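Side-chain contacts in uroporphyrinogen-III C-methyltransferase (Pseudomonas denitrificans, PDB 1S4D), which methylates uroporphyrinogen III at C-2 and then C-7, using S-adenosyl-L-methionine, to give precorrin-2 for cobalamin and siroheme biosynthesis: residues M184-I189 against L237-I242; V207-N212 against A226-D231; L221-T224 against A230-A233. One frame throughout, in Å; residues are numbered along the deposited sequence.

Interaction 1 (M184-I189 against L237-I242); sequences MAMKHI and LEPPAI. With SAH (S-adenosyl-L-homocysteine), chain Q.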
# COMPACT_ATOMS: atom_id res chain seq x y z
N MET B 184 0.23 -9.78 -11.11
CA MET B 184 0.69 -10.42 -12.35
C MET B 184 0.62 -11.94 -12.33
O MET B 184 1.59 -12.61 -12.67
CB MET B 184 2.11 -9.98 -12.70
CG MET B 184 2.30 -8.47 -12.62
SD MET B 184 3.99 -8.01 -12.88
CE MET B 184 4.49 -7.68 -11.21
N ALA B 185 -0.55 -12.47 -11.97
CA ALA B 185 -0.75 -13.90 -11.77
C ALA B 185 -1.78 -14.48 -12.72
O ALA B 185 -2.23 -15.61 -12.53
CB ALA B 185 -1.14 -14.18 -10.32
N MET B 186 -2.17 -13.73 -13.74
CA MET B 186 -3.24 -14.19 -14.62
C MET B 186 -2.76 -15.24 -15.61
O MET B 186 -3.35 -16.30 -15.74
CB MET B 186 -3.87 -13.02 -15.39
CG MET B 186 -4.60 -12.03 -14.53
SD MET B 186 -6.18 -12.64 -13.99
CE MET B 186 -7.26 -12.19 -15.42
N LYS B 187 -1.69 -14.93 -16.33
CA LYS B 187 -1.23 -15.76 -17.42
C LYS B 187 -0.80 -17.13 -16.88
O LYS B 187 -0.91 -18.14 -17.56
CB LYS B 187 -0.08 -15.04 -18.14
CG LYS B 187 0.38 -15.66 -19.45
CD LYS B 187 1.82 -15.23 -19.77
CE LYS B 187 2.19 -15.52 -21.25
NZ LYS B 187 1.55 -14.56 -22.26
N HIS B 188 -0.34 -17.15 -15.63
CA HIS B 188 0.13 -18.37 -15.02
C HIS B 188 -0.75 -18.84 -13.87
O HIS B 188 -0.28 -19.58 -13.01
CB HIS B 188 1.56 -18.19 -14.50
CG HIS B 188 2.54 -17.73 -15.53
ND1 HIS B 188 2.81 -18.43 -16.69
CD2 HIS B 188 3.36 -16.64 -15.56
CE1 HIS B 188 3.72 -17.79 -17.39
NE2 HIS B 188 4.08 -16.70 -16.72
N ILE B 189 -2.01 -18.43 -13.86
CA ILE B 189 -2.95 -18.85 -12.81
C ILE B 189 -3.08 -20.36 -12.58
O ILE B 189 -3.06 -20.81 -11.44
CB ILE B 189 -4.34 -18.18 -12.99
CG1 ILE B 189 -5.15 -18.32 -11.69
CG2 ILE B 189 -5.08 -18.70 -14.22
CD1 ILE B 189 -4.70 -17.37 -10.60
N LEU B 237 -11.98 -12.51 -18.43
CA LEU B 237 -11.25 -11.47 -17.71
C LEU B 237 -9.82 -11.36 -18.16
O LEU B 237 -9.26 -12.35 -18.62
CB LEU B 237 -11.25 -11.77 -16.22
CG LEU B 237 -12.33 -11.16 -15.31
CD1 LEU B 237 -13.57 -10.64 -16.03
CD2 LEU B 237 -12.72 -12.17 -14.25
N GLU B 238 -9.23 -10.17 -18.01
CA GLU B 238 -7.86 -9.87 -18.44
C GLU B 238 -7.12 -9.01 -17.43
O GLU B 238 -7.76 -8.30 -16.64
CB GLU B 238 -7.86 -9.05 -19.73
CG GLU B 238 -8.08 -9.83 -21.01
CD GLU B 238 -8.82 -9.00 -22.05
OE1 GLU B 238 -9.75 -8.23 -21.67
OE2 GLU B 238 -8.47 -9.10 -23.25
N PRO B 239 -5.78 -9.06 -17.44
CA PRO B 239 -4.96 -8.07 -16.73
C PRO B 239 -5.42 -6.65 -17.07
O PRO B 239 -6.00 -6.46 -18.14
CB PRO B 239 -3.55 -8.31 -17.30
CG PRO B 239 -3.54 -9.70 -17.84
CD PRO B 239 -4.95 -10.08 -18.14
N PRO B 240 -5.18 -5.69 -16.19
CA PRO B 240 -4.55 -5.97 -14.88
C PRO B 240 -5.58 -6.51 -13.86
O PRO B 240 -6.70 -6.04 -13.86
CB PRO B 240 -4.01 -4.61 -14.46
CG PRO B 240 -4.97 -3.60 -15.15
CD PRO B 240 -5.49 -4.26 -16.38
N ALA B 241 -5.19 -7.48 -13.04
CA ALA B 241 -6.07 -8.03 -12.03
C ALA B 241 -5.30 -8.32 -10.76
O ALA B 241 -4.12 -8.62 -10.80
CB ALA B 241 -6.72 -9.32 -12.54
N ILE B 242 -5.95 -8.22 -9.62
CA ILE B 242 -5.31 -8.71 -8.42
C ILE B 242 -6.07 -9.99 -8.06
O ILE B 242 -7.30 -10.00 -8.06
CB ILE B 242 -5.40 -7.65 -7.30
CG1 ILE B 242 -4.39 -6.53 -7.54
CG2 ILE B 242 -5.27 -8.31 -5.90
CD1 ILE B 242 -2.97 -6.87 -7.11
N SAH Q . 3.25 -0.90 -8.49
CA SAH Q . 1.95 -1.41 -8.86
CB SAH Q . 2.09 -2.79 -9.50
CG SAH Q . 2.45 -2.75 -10.97
SD SAH Q . 2.98 -4.33 -11.69
C SAH Q . 0.99 -1.41 -7.67
O SAH Q . 1.34 -1.04 -6.55
OXT SAH Q . -0.19 -1.76 -7.75
C5' SAH Q . 1.37 -4.51 -12.53
C4' SAH Q . 0.31 -5.39 -11.84
O4' SAH Q . -0.39 -4.67 -10.84
C3' SAH Q . -0.82 -5.89 -12.73
O3' SAH Q . -0.49 -6.95 -13.58
C2' SAH Q . -1.91 -6.24 -11.73
O2' SAH Q . -1.72 -7.47 -11.07
C1' SAH Q . -1.72 -5.13 -10.71
N9 SAH Q . -2.64 -3.98 -10.91
C8 SAH Q . -2.23 -2.71 -11.17
N7 SAH Q . -3.31 -1.93 -11.27
C5 SAH Q . -4.41 -2.66 -11.08
C6 SAH Q . -5.77 -2.33 -11.08
N6 SAH Q . -6.16 -1.08 -11.28
N1 SAH Q . -6.70 -3.32 -10.85
C2 SAH Q . -6.28 -4.61 -10.62
N3 SAH Q . -4.93 -4.93 -10.62
C4 SAH Q . -4.01 -3.97 -10.85
O HOH W 1 -2.74 -11.24 -10.63
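M186 and A241 meet beside the ribose end of the S-adenosyl-L-homocysteine pocket. The site lies between the two alpha/beta halves of the tetrapyrrole methylase fold. The loop 184-189 follows strand 179-183, and residues 237-242 run into the start of strand 241-245, the antiparallel neighbour of strand 179-183 in the mixed sheet.

M186 carries the protein contact. Its CG sits beside the backbone N (chi1 -66°), and two further bends fold the thioether over the other segment. SD rests on CB of A241 at 3.7 Å. CE reaches on to the backbone around L237 and E238, 3.8 Å from the L237 O atom. Behind these atoms, CG lies 4.1 Å from CD of P239, and the two side chains cross obliquely. With an alanine here the methyl of A241 and the ring of P239 would probably lose this cover, and a gap would open between the loop and residues 239-241. F209 and V232 of the same chain also touch M186.

The cofactor product links the segments by polar bonds. The M184 N-H points almost straight at the ribose O2' (3.0 Å, 172°), and O2' in turn donates to the A241 O atom. That carbonyl also accepts from a water, which receives the A185 N-H. The cis peptide before P240 turns the chain into the strand, and CB of P240 lies near the adenine. The M184 side chain runs on past O3' of the ribose, and its bent end places CE 3.7 Å from the SAH sulfur, SD.

Interaction 2 (V207-N212 against A226-D231); sequences VAFVCN and ARAEAD. With SAH (S-adenosyl-L-homocysteine), chain Q.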
# COMPACT_ATOMS: atom_id res chain seq x y z
N VAL B 207 -11.53 -17.54 -3.59
CA VAL B 207 -10.58 -16.77 -4.38
C VAL B 207 -11.41 -15.67 -5.08
O VAL B 207 -12.56 -15.91 -5.48
CB VAL B 207 -9.91 -17.71 -5.44
CG1 VAL B 207 -9.27 -16.95 -6.58
CG2 VAL B 207 -8.92 -18.63 -4.78
N ALA B 208 -10.87 -14.46 -5.20
CA ALA B 208 -11.51 -13.42 -6.01
C ALA B 208 -10.49 -12.85 -6.98
O ALA B 208 -9.30 -12.79 -6.66
CB ALA B 208 -12.09 -12.32 -5.14
N PHE B 209 -10.96 -12.48 -8.17
CA PHE B 209 -10.16 -11.78 -9.16
C PHE B 209 -10.76 -10.41 -9.20
O PHE B 209 -12.00 -10.27 -9.29
CB PHE B 209 -10.32 -12.43 -10.55
CG PHE B 209 -9.57 -13.73 -10.72
CD1 PHE B 209 -8.39 -13.76 -11.44
CD2 PHE B 209 -10.06 -14.91 -10.15
CE1 PHE B 209 -7.68 -14.95 -11.58
CE2 PHE B 209 -9.36 -16.11 -10.28
CZ PHE B 209 -8.17 -16.14 -11.00
N VAL B 210 -9.92 -9.39 -9.13
CA VAL B 210 -10.40 -8.02 -9.27
C VAL B 210 -9.65 -7.36 -10.42
O VAL B 210 -8.45 -7.08 -10.33
CB VAL B 210 -10.27 -7.21 -7.94
CG1 VAL B 210 -10.97 -5.87 -8.05
CG2 VAL B 210 -10.83 -8.00 -6.73
N CYS B 211 -10.37 -7.13 -11.52
CA CYS B 211 -9.79 -6.53 -12.71
C CYS B 211 -10.09 -5.06 -12.78
O CYS B 211 -11.24 -4.64 -12.59
CB CYS B 211 -10.32 -7.21 -13.98
SG CYS B 211 -9.95 -8.98 -14.00
N ASN B 212 -9.04 -4.29 -13.06
CA ASN B 212 -9.20 -2.86 -13.20
C ASN B 212 -9.85 -2.31 -11.93
O ASN B 212 -10.78 -1.51 -12.00
CB ASN B 212 -10.05 -2.55 -14.43
CG ASN B 212 -9.47 -3.13 -15.69
OD1 ASN B 212 -8.45 -2.68 -16.17
ND2 ASN B 212 -10.11 -4.17 -16.22
N ALA B 226 -9.41 -24.47 -6.93
CA ALA B 226 -9.55 -25.50 -7.95
C ALA B 226 -10.18 -24.90 -9.20
O ALA B 226 -9.67 -25.11 -10.29
CB ALA B 226 -10.36 -26.65 -7.44
N ARG B 227 -11.27 -24.15 -9.05
CA ARG B 227 -12.02 -23.65 -10.21
C ARG B 227 -11.46 -22.37 -10.83
O ARG B 227 -11.93 -21.94 -11.88
CB ARG B 227 -13.47 -23.39 -9.85
CG ARG B 227 -14.32 -24.64 -9.66
CD ARG B 227 -15.41 -24.49 -8.62
NE ARG B 227 -15.91 -23.12 -8.57
CZ ARG B 227 -16.92 -22.66 -9.31
NH1 ARG B 227 -17.30 -21.38 -9.20
NH2 ARG B 227 -17.54 -23.48 -10.16
N ALA B 228 -10.46 -21.77 -10.18
CA ALA B 228 -10.02 -20.43 -10.57
C ALA B 228 -9.61 -20.32 -12.04
O ALA B 228 -10.05 -19.41 -12.76
CB ALA B 228 -8.90 -19.98 -9.67
N GLU B 229 -8.78 -21.26 -12.48
CA GLU B 229 -8.22 -21.22 -13.83
C GLU B 229 -9.31 -21.31 -14.89
O GLU B 229 -9.32 -20.50 -15.81
CB GLU B 229 -7.15 -22.28 -14.04
CG GLU B 229 -6.61 -22.29 -15.46
CD GLU B 229 -5.74 -23.48 -15.77
OE1 GLU B 229 -5.02 -23.40 -16.79
OE2 GLU B 229 -5.75 -24.48 -15.00
N ALA B 230 -10.22 -22.27 -14.75
CA ALA B 230 -11.33 -22.41 -15.70
C ALA B 230 -12.28 -21.21 -15.66
O ALA B 230 -12.70 -20.69 -16.72
CB ALA B 230 -12.10 -23.72 -15.46
N ASP B 231 -12.60 -20.76 -14.45
CA ASP B 231 -13.58 -19.70 -14.28
C ASP B 231 -13.14 -18.41 -14.94
O ASP B 231 -13.93 -17.77 -15.63
CB ASP B 231 -13.92 -19.50 -12.80
CG ASP B 231 -14.86 -20.54 -12.30
OD1 ASP B 231 -15.34 -21.34 -13.14
OD2 ASP B 231 -15.18 -20.67 -11.10
N SAH Q . 3.25 -0.90 -8.49
CA SAH Q . 1.95 -1.41 -8.86
CB SAH Q . 2.09 -2.79 -9.50
CG SAH Q . 2.45 -2.75 -10.97
SD SAH Q . 2.98 -4.33 -11.69
C SAH Q . 0.99 -1.41 -7.67
O SAH Q . 1.34 -1.04 -6.55
OXT SAH Q . -0.19 -1.76 -7.75
C5' SAH Q . 1.37 -4.51 -12.53
C4' SAH Q . 0.31 -5.39 -11.84
O4' SAH Q . -0.39 -4.67 -10.84
C3' SAH Q . -0.82 -5.89 -12.73
O3' SAH Q . -0.49 -6.95 -13.58
C2' SAH Q . -1.91 -6.24 -11.73
O2' SAH Q . -1.72 -7.47 -11.07
C1' SAH Q . -1.72 -5.13 -10.71
N9 SAH Q . -2.64 -3.98 -10.91
C8 SAH Q . -2.23 -2.71 -11.17
N7 SAH Q . -3.31 -1.93 -11.27
C5 SAH Q . -4.41 -2.66 -11.08
C6 SAH Q . -5.77 -2.33 -11.08
N6 SAH Q . -6.16 -1.08 -11.28
N1 SAH Q . -6.70 -3.32 -10.85
C2 SAH Q . -6.28 -4.61 -10.62
N3 SAH Q . -4.93 -4.93 -10.62
C4 SAH Q . -4.01 -3.97 -10.85
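F209 and V207 make a small, buried, wholly apolar contact with A228. It lies where strand 206-211 of the mixed sheet is covered by helix 225-235. No hydrogen bond crosses between the two segments.

The methyl of A228 does the touching. It comes to the edge of the F209 ring, in its plane, with CB 3.9 Å from CE2 and 4.1 Å from CZ. The ring faces are therefore not what A228 meets. F209 holds CG anti to its own carbonyl carbon (chi1 -76°), which carries the ring out from the strand to the helix. V207 adds a looser contact, its CG1 standing 4.3 Å from the same methyl. Both strand residues point toward the helix, while A208 and V210, which alternate with them along the strand, belong to the other face of the sheet.

This is the helix of a beta-alpha-beta crossover. The chain leaves edge strand 219-224, passes through helix 225-235 and returns in strand 241-245, which is parallel to the first. Strand 206-211 lies between those two and antiparallel to both, so the crossover passes over it. I189 also touches F209, and T193 of helix 189-198 touches A228.

Within the helix, R227 and D231 are one turn apart. NH1 of R227 is 2.9 Å from OD2 of D231, but the oxygen sits over a face of the guanidinium group, toward its rim. The side chains are thus linked by charge alone, while the D231 N-H bonds to the R227 O atom in the ordinary helical way. At its other end the strand reaches the cofactor product: the V210 O atom is 3.3 Å from C2 of the SAH adenine, and the N212 N atom is 3.4 Å from its N1.

Interaction 3 (L221-T224 against A230-A233); sequences LETT and ADVA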
# COMPACT_ATOMS: atom_id res chain seq x y z
N LEU B 221 -14.66 -11.50 -10.03
CA LEU B 221 -15.12 -12.86 -10.07
C LEU B 221 -14.70 -13.57 -8.78
O LEU B 221 -13.53 -13.62 -8.43
CB LEU B 221 -14.51 -13.56 -11.28
CG LEU B 221 -14.42 -15.10 -11.28
CD1 LEU B 221 -15.81 -15.77 -11.48
CD2 LEU B 221 -13.40 -15.60 -12.30
N GLU B 222 -15.68 -14.12 -8.07
CA GLU B 222 -15.40 -15.07 -7.01
C GLU B 222 -15.62 -16.47 -7.51
O GLU B 222 -16.48 -16.73 -8.36
CB GLU B 222 -16.28 -14.88 -5.78
CG GLU B 222 -16.91 -13.52 -5.69
CD GLU B 222 -17.56 -13.27 -4.36
OE1 GLU B 222 -17.80 -14.22 -3.56
OE2 GLU B 222 -17.83 -12.10 -4.11
N THR B 223 -14.85 -17.33 -6.87
CA THR B 223 -14.47 -18.64 -7.35
C THR B 223 -13.73 -19.37 -6.21
O THR B 223 -13.76 -18.92 -5.06
CB THR B 223 -13.66 -18.54 -8.67
OG1 THR B 223 -13.66 -19.85 -9.27
CG2 THR B 223 -12.17 -18.26 -8.45
N THR B 224 -12.99 -20.43 -6.54
CA THR B 224 -12.18 -21.16 -5.58
C THR B 224 -10.86 -21.49 -6.24
O THR B 224 -10.71 -21.26 -7.45
CB THR B 224 -12.87 -22.47 -5.16
OG1 THR B 224 -13.08 -23.28 -6.32
CG2 THR B 224 -14.26 -22.19 -4.59
N ALA B 230 -10.22 -22.27 -14.75
CA ALA B 230 -11.33 -22.41 -15.70
C ALA B 230 -12.28 -21.21 -15.66
O ALA B 230 -12.70 -20.69 -16.72
CB ALA B 230 -12.10 -23.72 -15.46
N ASP B 231 -12.60 -20.76 -14.45
CA ASP B 231 -13.58 -19.70 -14.28
C ASP B 231 -13.14 -18.41 -14.94
O ASP B 231 -13.93 -17.77 -15.63
CB ASP B 231 -13.92 -19.50 -12.80
CG ASP B 231 -14.86 -20.54 -12.30
OD1 ASP B 231 -15.34 -21.34 -13.14
OD2 ASP B 231 -15.18 -20.67 -11.10
N VAL B 232 -11.89 -18.03 -14.72
CA VAL B 232 -11.42 -16.74 -15.18
C VAL B 232 -11.38 -16.71 -16.70
O VAL B 232 -11.69 -15.69 -17.33
CB VAL B 232 -10.05 -16.35 -14.52
CG1 VAL B 232 -8.93 -17.26 -14.98
CG2 VAL B 232 -9.72 -14.91 -14.80
N ALA B 233 -11.06 -17.86 -17.28
CA ALA B 233 -11.06 -17.96 -18.72
C ALA B 233 -12.49 -17.76 -19.24
O ALA B 233 -12.73 -16.96 -20.13
CB ALA B 233 -10.49 -19.29 -19.16
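L221 and T223 lie on an extended edge strand that faces the helix segment 230-233 in an antiparallel sense. The CA atoms of L221 and V232 are 7.4 Å apart, and those of T223 and D231 are 7.1 Å apart. T224 ends the strand at the N-cap position of the helix, and the chain doubles back at once. Only five residues, all helical, separate the two segments. The backbone of T223 is almost fully stretched.

One hydrogen bond joins the segments. OG1 of T223 donates to OD2 of D231 over 2.5 Å. The hydroxyl meets the anti side of that oxygen and lies 22° out of the carboxylate plane. T223 holds OG1 opposite its backbone N (chi1 -163°), which directs the hydroxyl to the helix. The two side chains meet at a slant, and CB of T223 stays near the same oxygen. OD2 thus serves both the hydroxyl and the R227 charge, which would probably help to keep the carboxylate ionised. The bond runs from the next-to-last residue of the strand to the second turn of the helix.

L221 supplies the apolar half. One branch does the work: CD2 lies 3.7 Å from CA of V232 and as close to its N. The same methyl is 4.0 Å from CB of D231. It therefore rests mainly on the helix backbone, with CB of V232 a little further off at 4.1 Å.

Strand 206-211 flanks this edge strand, with F209 touching L221, T223 and V232. L237, in the loop between helix 225-235 and strand 241-245, covers L221 and V232.

How the interactions relate
All three contacts reach the mixed sheet; interactions 2 and 3 also use helix 225-235 packed on it. These two are nearly superposed, with centres about 3 Å apart. They share A230 and D231, and their strands, 206-211 and 219-224, are sheet neighbours. The centre of interaction 1 is about 9 Å from that of interaction 2 and about 11 Å from that of interaction 3. Along the chain it encloses both, since its first segment comes before strand 206-211 and its second after helix 225-235. Backbone pairing of I242 with V210 joins interactions 1 and 2, which both touch SAH. Interaction 3 stands further out, so the series runs from cofactor pocket to sheet edge.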